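Local coordinates for protein nitrite oxidoreductase subunit A (Kuenenia stuttgartiensis, PDB 7B04) that is a NarG-like subunit of the molybdopterin oxidoreductase family, holding a molybdenum atom, two pterin guanylate ester cofactors and an iron-sulfur cluster, at residues R61-C66 and A79-N84; V663-K668 and P985-K990. All coordinates share one frame; numbering follows the deposited sequence.

Contact 1 of 2, residues R61-C66 and A79-N84; sequences RTFTYC and AFVRNN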
loop_
_atom_site.group_PDB
_atom_site.type_symbol
_atom_site.label_atom_id
_atom_site.label_comp_id
_atom_site.label_asym_id
_atom_site.label_seq_id
_atom_site.Cartn_x
_atom_site.Cartn_y
_atom_site.Cartn_z
ATOM N N ARG B 61 12.510 -13.278 21.117
ATOM C CA ARG B 61 13.629 -13.291 20.197
ATOM C C ARG B 61 13.274 -12.415 19.010
ATOM O O ARG B 61 12.113 -12.051 18.788
ATOM C CB ARG B 61 13.981 -14.726 19.732
ATOM C CG ARG B 61 13.163 -15.245 18.552
ATOM C CD ARG B 61 13.959 -16.270 17.739
ATOM N NE ARG B 61 13.091 -17.106 16.916
ATOM C CZ ARG B 61 12.561 -18.256 17.320
ATOM N NH1 ARG B 61 11.775 -18.950 16.506
ATOM N NH2 ARG B 61 12.826 -18.721 18.534
ATOM N N THR B 62 14.295 -12.090 18.247
ATOM C CA THR B 62 14.149 -11.259 17.071
ATOM C C THR B 62 14.949 -11.942 15.973
ATOM O O THR B 62 15.951 -12.607 16.245
ATOM C CB THR B 62 14.643 -9.831 17.372
ATOM O OG1 THR B 62 14.431 -8.981 16.232
ATOM C CG2 THR B 62 16.115 -9.828 17.768
ATOM N N PHE B 63 14.477 -11.831 14.741
ATOM C CA PHE B 63 15.177 -12.428 13.617
ATOM C C PHE B 63 15.043 -11.516 12.411
ATOM O O PHE B 63 14.270 -10.553 12.410
ATOM C CB PHE B 63 14.692 -13.878 13.367
ATOM C CG PHE B 63 13.410 -14.012 12.586
ATOM C CD1 PHE B 63 12.224 -14.323 13.234
ATOM C CD2 PHE B 63 13.402 -13.926 11.207
ATOM C CE1 PHE B 63 11.044 -14.485 12.516
ATOM C CE2 PHE B 63 12.229 -14.085 10.491
ATOM C CZ PHE B 63 11.050 -14.368 11.146
ATOM N N THR B 64 15.860 -11.802 11.402
ATOM C CA THR B 64 15.997 -10.938 10.241
ATOM C C THR B 64 15.833 -11.700 8.930
ATOM O O THR B 64 16.440 -12.756 8.743
ATOM C CB THR B 64 17.373 -10.262 10.304
ATOM O OG1 THR B 64 17.316 -9.155 11.213
ATOM C CG2 THR B 64 17.811 -9.789 8.958
ATOM N N TYR B 65 15.023 -11.155 8.021
ATOM C CA TYR B 65 14.858 -11.709 6.680
ATOM C C TYR B 65 14.739 -10.551 5.691
ATOM O O TYR B 65 14.881 -9.378 6.051
ATOM C CB TYR B 65 13.649 -12.652 6.584
ATOM C CG TYR B 65 12.309 -11.982 6.780
ATOM C CD1 TYR B 65 11.891 -11.574 8.038
ATOM C CD2 TYR B 65 11.463 -11.746 5.702
ATOM C CE1 TYR B 65 10.667 -10.968 8.222
ATOM C CE2 TYR B 65 10.240 -11.131 5.875
ATOM C CZ TYR B 65 9.849 -10.743 7.138
ATOM O OH TYR B 65 8.631 -10.133 7.326
ATOM N N CYS B 66 14.475 -10.892 4.432
ATOM C CA CYS B 66 14.311 -9.921 3.357
ATOM C C CYS B 66 12.949 -10.133 2.709
ATOM O O CYS B 66 12.643 -11.237 2.247
ATOM C CB CYS B 66 15.429 -10.058 2.321
ATOM S SG CYS B 66 15.273 -8.966 0.884
ATOM N N ALA B 79 11.818 -8.911 12.483
ATOM C CA ALA B 79 10.541 -9.349 13.030
ATOM C C ALA B 79 10.706 -9.760 14.490
ATOM O O ALA B 79 11.752 -10.283 14.885
ATOM C CB ALA B 79 9.960 -10.513 12.221
ATOM N N PHE B 80 9.664 -9.529 15.288
ATOM C CA PHE B 80 9.668 -9.870 16.707
ATOM C C PHE B 80 8.840 -11.129 16.927
ATOM O O PHE B 80 7.720 -11.239 16.417
ATOM C CB PHE B 80 9.107 -8.743 17.578
ATOM C CG PHE B 80 9.714 -7.397 17.320
ATOM C CD1 PHE B 80 9.230 -6.587 16.310
ATOM C CD2 PHE B 80 10.760 -6.934 18.102
ATOM C CE1 PHE B 80 9.782 -5.347 16.077
ATOM C CE2 PHE B 80 11.318 -5.694 17.872
ATOM C CZ PHE B 80 10.829 -4.899 16.858
ATOM N N VAL B 81 9.394 -12.070 17.686
ATOM C CA VAL B 81 8.777 -13.368 17.929
ATOM C C VAL B 81 8.435 -13.487 19.408
ATOM O O VAL B 81 9.209 -13.060 20.273
ATOM C CB VAL B 81 9.712 -14.510 17.481
ATOM C CG1 VAL B 81 9.170 -15.855 17.906
ATOM C CG2 VAL B 81 9.898 -14.473 15.977
ATOM N N ARG B 82 7.272 -14.047 19.697
ATOM C CA ARG B 82 6.883 -14.321 21.095
ATOM C C ARG B 82 6.481 -15.784 21.140
ATOM O O ARG B 82 5.546 -16.124 20.457
ATOM C CB ARG B 82 5.677 -13.482 21.486
ATOM C CG ARG B 82 5.128 -13.854 22.845
ATOM C CD ARG B 82 3.811 -13.189 23.085
ATOM N NE ARG B 82 3.893 -12.341 24.245
ATOM C CZ ARG B 82 3.295 -12.605 25.372
ATOM N NH1 ARG B 82 2.405 -13.571 25.427
ATOM N NH2 ARG B 82 3.597 -11.919 26.442
ATOM N N ASN B 83 7.181 -16.576 21.935
ATOM C CA ASN B 83 6.977 -18.017 22.093
ATOM C C ASN B 83 6.927 -18.711 20.732
ATOM O O ASN B 83 6.007 -19.470 20.420
ATOM C CB ASN B 83 5.720 -18.310 22.916
ATOM C CG ASN B 83 5.784 -19.657 23.613
ATOM O OD1 ASN B 83 6.746 -20.410 23.452
ATOM N ND2 ASN B 83 4.757 -19.965 24.398
ATOM N N ASN B 84 7.946 -18.433 19.916
ATOM C CA ASN B 84 8.128 -19.052 18.600
ATOM C C ASN B 84 6.957 -18.778 17.655
ATOM O O ASN B 84 6.653 -19.585 16.772
ATOM C CB ASN B 84 8.403 -20.552 18.722
ATOM C CG ASN B 84 9.861 -20.838 19.028
ATOM O OD1 ASN B 84 10.735 -20.636 18.184
ATOM N ND2 ASN B 84 10.134 -21.293 20.245
#
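R61, T62 and F63 pair antiparallel with V81, F80 and A79. V81 N bonds to R61 O at 2.9 Å, whereas R61 N to V81 O, at 3.4 Å, is weak. The F63 and A79 backbones exchange a hydrogen bond each way, F63 N reaching A79 O over 3.1 Å. That oxygen takes a second bond from T62 OG1, 3.3 Å away and above the carbonyl plane.

One sheet face carries F63, A79, V81 and the R61 side chain. With chi1 at 81°, the F63 ring tucks between its own backbone N and carbonyl carbon and swings across to the partner strand. There the A79 methyl lies over one face near the rim, 4.1 Å between F63 CE1 and A79 CB, while V81 CG2 comes in the ring plane at the edge, 3.6 Å from F63 CD1. A79 CB also meets the edge of the Y65 ring at CE1.

R61 turns the same way (chi1 85°) and then runs extended alongside V81, whose CG1 sits over one face of the guanidinium. The guanidinium end grips a single atom by two hydrogen bonds, R61 NH1 at 2.6 Å and R61 NH2 at 2.9 Å from N84 OD1. The oxygen lies close to the guanidinium plane, but the amide is turned 61° from it and both nitrogens reach it from one side. R61 thereby ties the strand to the turn beyond V81.

This is a beta hairpin whose connection includes C67 and C75 of the iron-sulfur cluster pocket. Strand 76-82 is the middle one of three, flanked by 61-66 and 85-91. V701 packs on F63 and Y65; on the other face, F80 meets Y59 edge-to-face and touches L248 of subunit B.

Contact 2 of 2, residues V663-K668 and P985-K990; sequences VYQMLK and PYEGWK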
loop_
_atom_site.group_PDB
_atom_site.type_symbol
_atom_site.label_atom_id
_atom_site.label_comp_id
_atom_site.label_asym_id
_atom_site.label_seq_id
_atom_site.Cartn_x
_atom_site.Cartn_y
_atom_site.Cartn_z
ATOM N N VAL B 663 -7.760 -11.888 -19.304
ATOM C CA VAL B 663 -7.655 -13.149 -18.572
ATOM C C VAL B 663 -8.768 -14.116 -18.959
ATOM O O VAL B 663 -8.532 -15.320 -19.114
ATOM C CB VAL B 663 -7.632 -12.886 -17.053
ATOM C CG1 VAL B 663 -8.894 -12.169 -16.597
ATOM C CG2 VAL B 663 -7.467 -14.189 -16.294
ATOM N N TYR B 664 -9.993 -13.616 -19.117
ATOM C CA TYR B 664 -11.115 -14.517 -19.352
ATOM C C TYR B 664 -11.076 -15.115 -20.753
ATOM O O TYR B 664 -11.601 -16.212 -20.969
ATOM C CB TYR B 664 -12.423 -13.788 -19.048
ATOM C CG TYR B 664 -12.577 -13.552 -17.559
ATOM C CD1 TYR B 664 -12.903 -14.596 -16.702
ATOM C CD2 TYR B 664 -12.355 -12.298 -17.001
ATOM C CE1 TYR B 664 -13.027 -14.397 -15.338
ATOM C CE2 TYR B 664 -12.475 -12.087 -15.634
ATOM C CZ TYR B 664 -12.812 -13.141 -14.808
ATOM O OH TYR B 664 -12.936 -12.943 -13.452
ATOM N N GLN B 665 -10.463 -14.419 -21.712
ATOM C CA GLN B 665 -10.124 -15.051 -22.983
ATOM C C GLN B 665 -9.116 -16.174 -22.778
ATOM O O GLN B 665 -9.222 -17.240 -23.399
ATOM C CB GLN B 665 -9.545 -14.012 -23.933
ATOM C CG GLN B 665 -9.365 -14.429 -25.375
ATOM C CD GLN B 665 -10.641 -14.908 -26.018
ATOM O OE1 GLN B 665 -11.624 -14.186 -26.067
ATOM N NE2 GLN B 665 -10.617 -16.107 -26.552
ATOM N N MET B 666 -8.128 -15.949 -21.905
ATOM C CA MET B 666 -7.109 -16.964 -21.657
ATOM C C MET B 666 -7.728 -18.211 -21.043
ATOM O O MET B 666 -7.383 -19.336 -21.422
ATOM C CB MET B 666 -6.020 -16.398 -20.745
ATOM C CG MET B 666 -5.246 -15.228 -21.331
ATOM S SD MET B 666 -4.247 -15.680 -22.761
ATOM C CE MET B 666 -5.155 -14.869 -24.074
ATOM N N LEU B 667 -8.650 -18.029 -20.098
ATOM C CA LEU B 667 -9.270 -19.161 -19.421
ATOM C C LEU B 667 -10.273 -19.884 -20.308
ATOM O O LEU B 667 -10.401 -21.110 -20.216
ATOM C CB LEU B 667 -9.959 -18.686 -18.139
ATOM C CG LEU B 667 -9.028 -18.099 -17.080
ATOM C CD1 LEU B 667 -9.821 -17.549 -15.903
ATOM C CD2 LEU B 667 -8.041 -19.154 -16.627
ATOM N N LYS B 668 -10.987 -19.154 -21.165
ATOM C CA LYS B 668 -12.074 -19.732 -21.948
ATOM C C LYS B 668 -11.604 -20.360 -23.256
ATOM O O LYS B 668 -12.069 -21.448 -23.617
ATOM C CB LYS B 668 -13.128 -18.661 -22.243
ATOM C CG LYS B 668 -14.265 -19.120 -23.139
ATOM C CD LYS B 668 -15.138 -20.143 -22.437
ATOM C CE LYS B 668 -16.327 -20.531 -23.296
ATOM N NZ LYS B 668 -17.137 -21.609 -22.664
ATOM N N PRO B 985 -15.298 -9.369 -22.938
ATOM C CA PRO B 985 -14.301 -9.985 -22.041
ATOM C C PRO B 985 -13.575 -11.184 -22.654
ATOM O O PRO B 985 -12.370 -11.377 -22.419
ATOM C CB PRO B 985 -15.155 -10.436 -20.858
ATOM C CG PRO B 985 -16.498 -10.735 -21.464
ATOM C CD PRO B 985 -16.674 -9.662 -22.480
ATOM N N TYR B 986 -14.303 -11.971 -23.445
ATOM C CA TYR B 986 -13.713 -13.074 -24.188
ATOM C C TYR B 986 -14.454 -13.208 -25.510
ATOM O O TYR B 986 -15.656 -12.932 -25.606
ATOM C CB TYR B 986 -13.743 -14.399 -23.396
ATOM C CG TYR B 986 -15.117 -14.974 -23.113
ATOM C CD1 TYR B 986 -15.825 -14.604 -21.978
ATOM C CD2 TYR B 986 -15.688 -15.924 -23.954
ATOM C CE1 TYR B 986 -17.073 -15.137 -21.703
ATOM C CE2 TYR B 986 -16.939 -16.464 -23.683
ATOM C CZ TYR B 986 -17.630 -16.069 -22.557
ATOM O OH TYR B 986 -18.875 -16.605 -22.289
ATOM N N GLU B 987 -13.711 -13.630 -26.529
ATOM C CA GLU B 987 -14.236 -13.650 -27.887
ATOM C C GLU B 987 -15.340 -14.686 -28.026
ATOM O O GLU B 987 -15.228 -15.824 -27.557
ATOM C CB GLU B 987 -13.136 -13.969 -28.897
ATOM C CG GLU B 987 -12.473 -12.778 -29.571
ATOM C CD GLU B 987 -11.201 -13.195 -30.293
ATOM O OE1 GLU B 987 -10.154 -12.535 -30.125
ATOM O OE2 GLU B 987 -11.258 -14.199 -31.028
ATOM N N GLY B 988 -16.430 -14.270 -28.651
ATOM C CA GLY B 988 -17.545 -15.167 -28.845
ATOM C C GLY B 988 -18.466 -15.271 -27.657
ATOM O O GLY B 988 -19.276 -16.203 -27.597
ATOM N N TRP B 989 -18.348 -14.357 -26.697
ATOM C CA TRP B 989 -19.231 -14.360 -25.542
ATOM C C TRP B 989 -20.667 -14.109 -25.985
ATOM O O TRP B 989 -20.924 -13.456 -26.999
ATOM C CB TRP B 989 -18.805 -13.294 -24.536
ATOM C CG TRP B 989 -18.985 -11.915 -25.071
ATOM C CD1 TRP B 989 -18.080 -11.187 -25.785
ATOM C CD2 TRP B 989 -20.155 -11.102 -24.957
ATOM N NE1 TRP B 989 -18.610 -9.964 -26.115
ATOM C CE2 TRP B 989 -19.885 -9.888 -25.620
ATOM C CE3 TRP B 989 -21.405 -11.282 -24.358
ATOM C CZ2 TRP B 989 -20.820 -8.858 -25.696
ATOM C CZ3 TRP B 989 -22.328 -10.261 -24.434
ATOM C CH2 TRP B 989 -22.033 -9.064 -25.098
ATOM N N LYS B 990 -21.607 -14.644 -25.225
ATOM C CA LYS B 990 -23.015 -14.370 -25.444
ATOM C C LYS B 990 -23.624 -14.062 -24.085
ATOM O O LYS B 990 -23.084 -14.479 -23.057
ATOM C CB LYS B 990 -23.740 -15.551 -26.116
ATOM C CG LYS B 990 -23.362 -15.776 -27.567
#
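Q665, in the first turns of helix 663-670, comes closest to the irregular segment 985-990 at Y986, with 4.3 Å between their CA atoms. A cis peptide precedes P985, and Y986 to W989 form a type II beta turn, closed by W989 N to Y986 O at 3.2 Å, with G988 at a positive phi of 83°. The P985 carbonyl faces the helix, its O lying 3.7 Å from Q665 N and 4.1 Å from Y664 CB.

Y986 carries much of the side-chain contact. Its chi1 of 66° folds the ring back over its own main chain, so that K668 CG comes obliquely to the ring, 3.6 Å from Y986 CD2, while Y986 CB rests 3.7 Å from Y664 O. The lysine chain, bent at chi2 and straight beyond it, passes obliquely along the ring, its CE coming near Y986 CE2. W989 CB covers one face of this ring, and P985 CD in turn lies over the indole, which makes the turn compact. The Q665 amide is directed at the start of the turn, near Y986 CA and E987 CB, but its exact placement is doubtful because OE1 is modelled too close to E987 N. Y664 gives its CB to the contact while its ring leads away, and its hydroxyl bonds to the S1025 carbonyl.

Helix 663-670 is the connection of a beta-alpha-beta crossover between parallel strands 648-652 and 676-681 in the molybdopterin oxidoreductase family region. The glycine-containing turn follows strand 974-978 of the six-stranded C-terminal sheet, consistent with the domain contact by which molybdopterin enzymes of this family enclose their cofactors.

Contact 1 closes near the N-terminus before contact 2 opens, and the two do not touch: their centres are 46 Å apart and their nearest atoms about 28 Å. The cofactors relate them. The Y65 side chain of contact 1 is about 7 Å from the iron-sulfur cluster and about 10 Å from a pterin guanylate ester cofactor, whereas the Y664 side chain of contact 2 is about 11 Å from such a cofactor. Contact 1 is thus a local hairpin beside the cluster, closing a short range of sequence, while contact 2 joins segments more than 300 residues apart on another part of the cofactor surroundings.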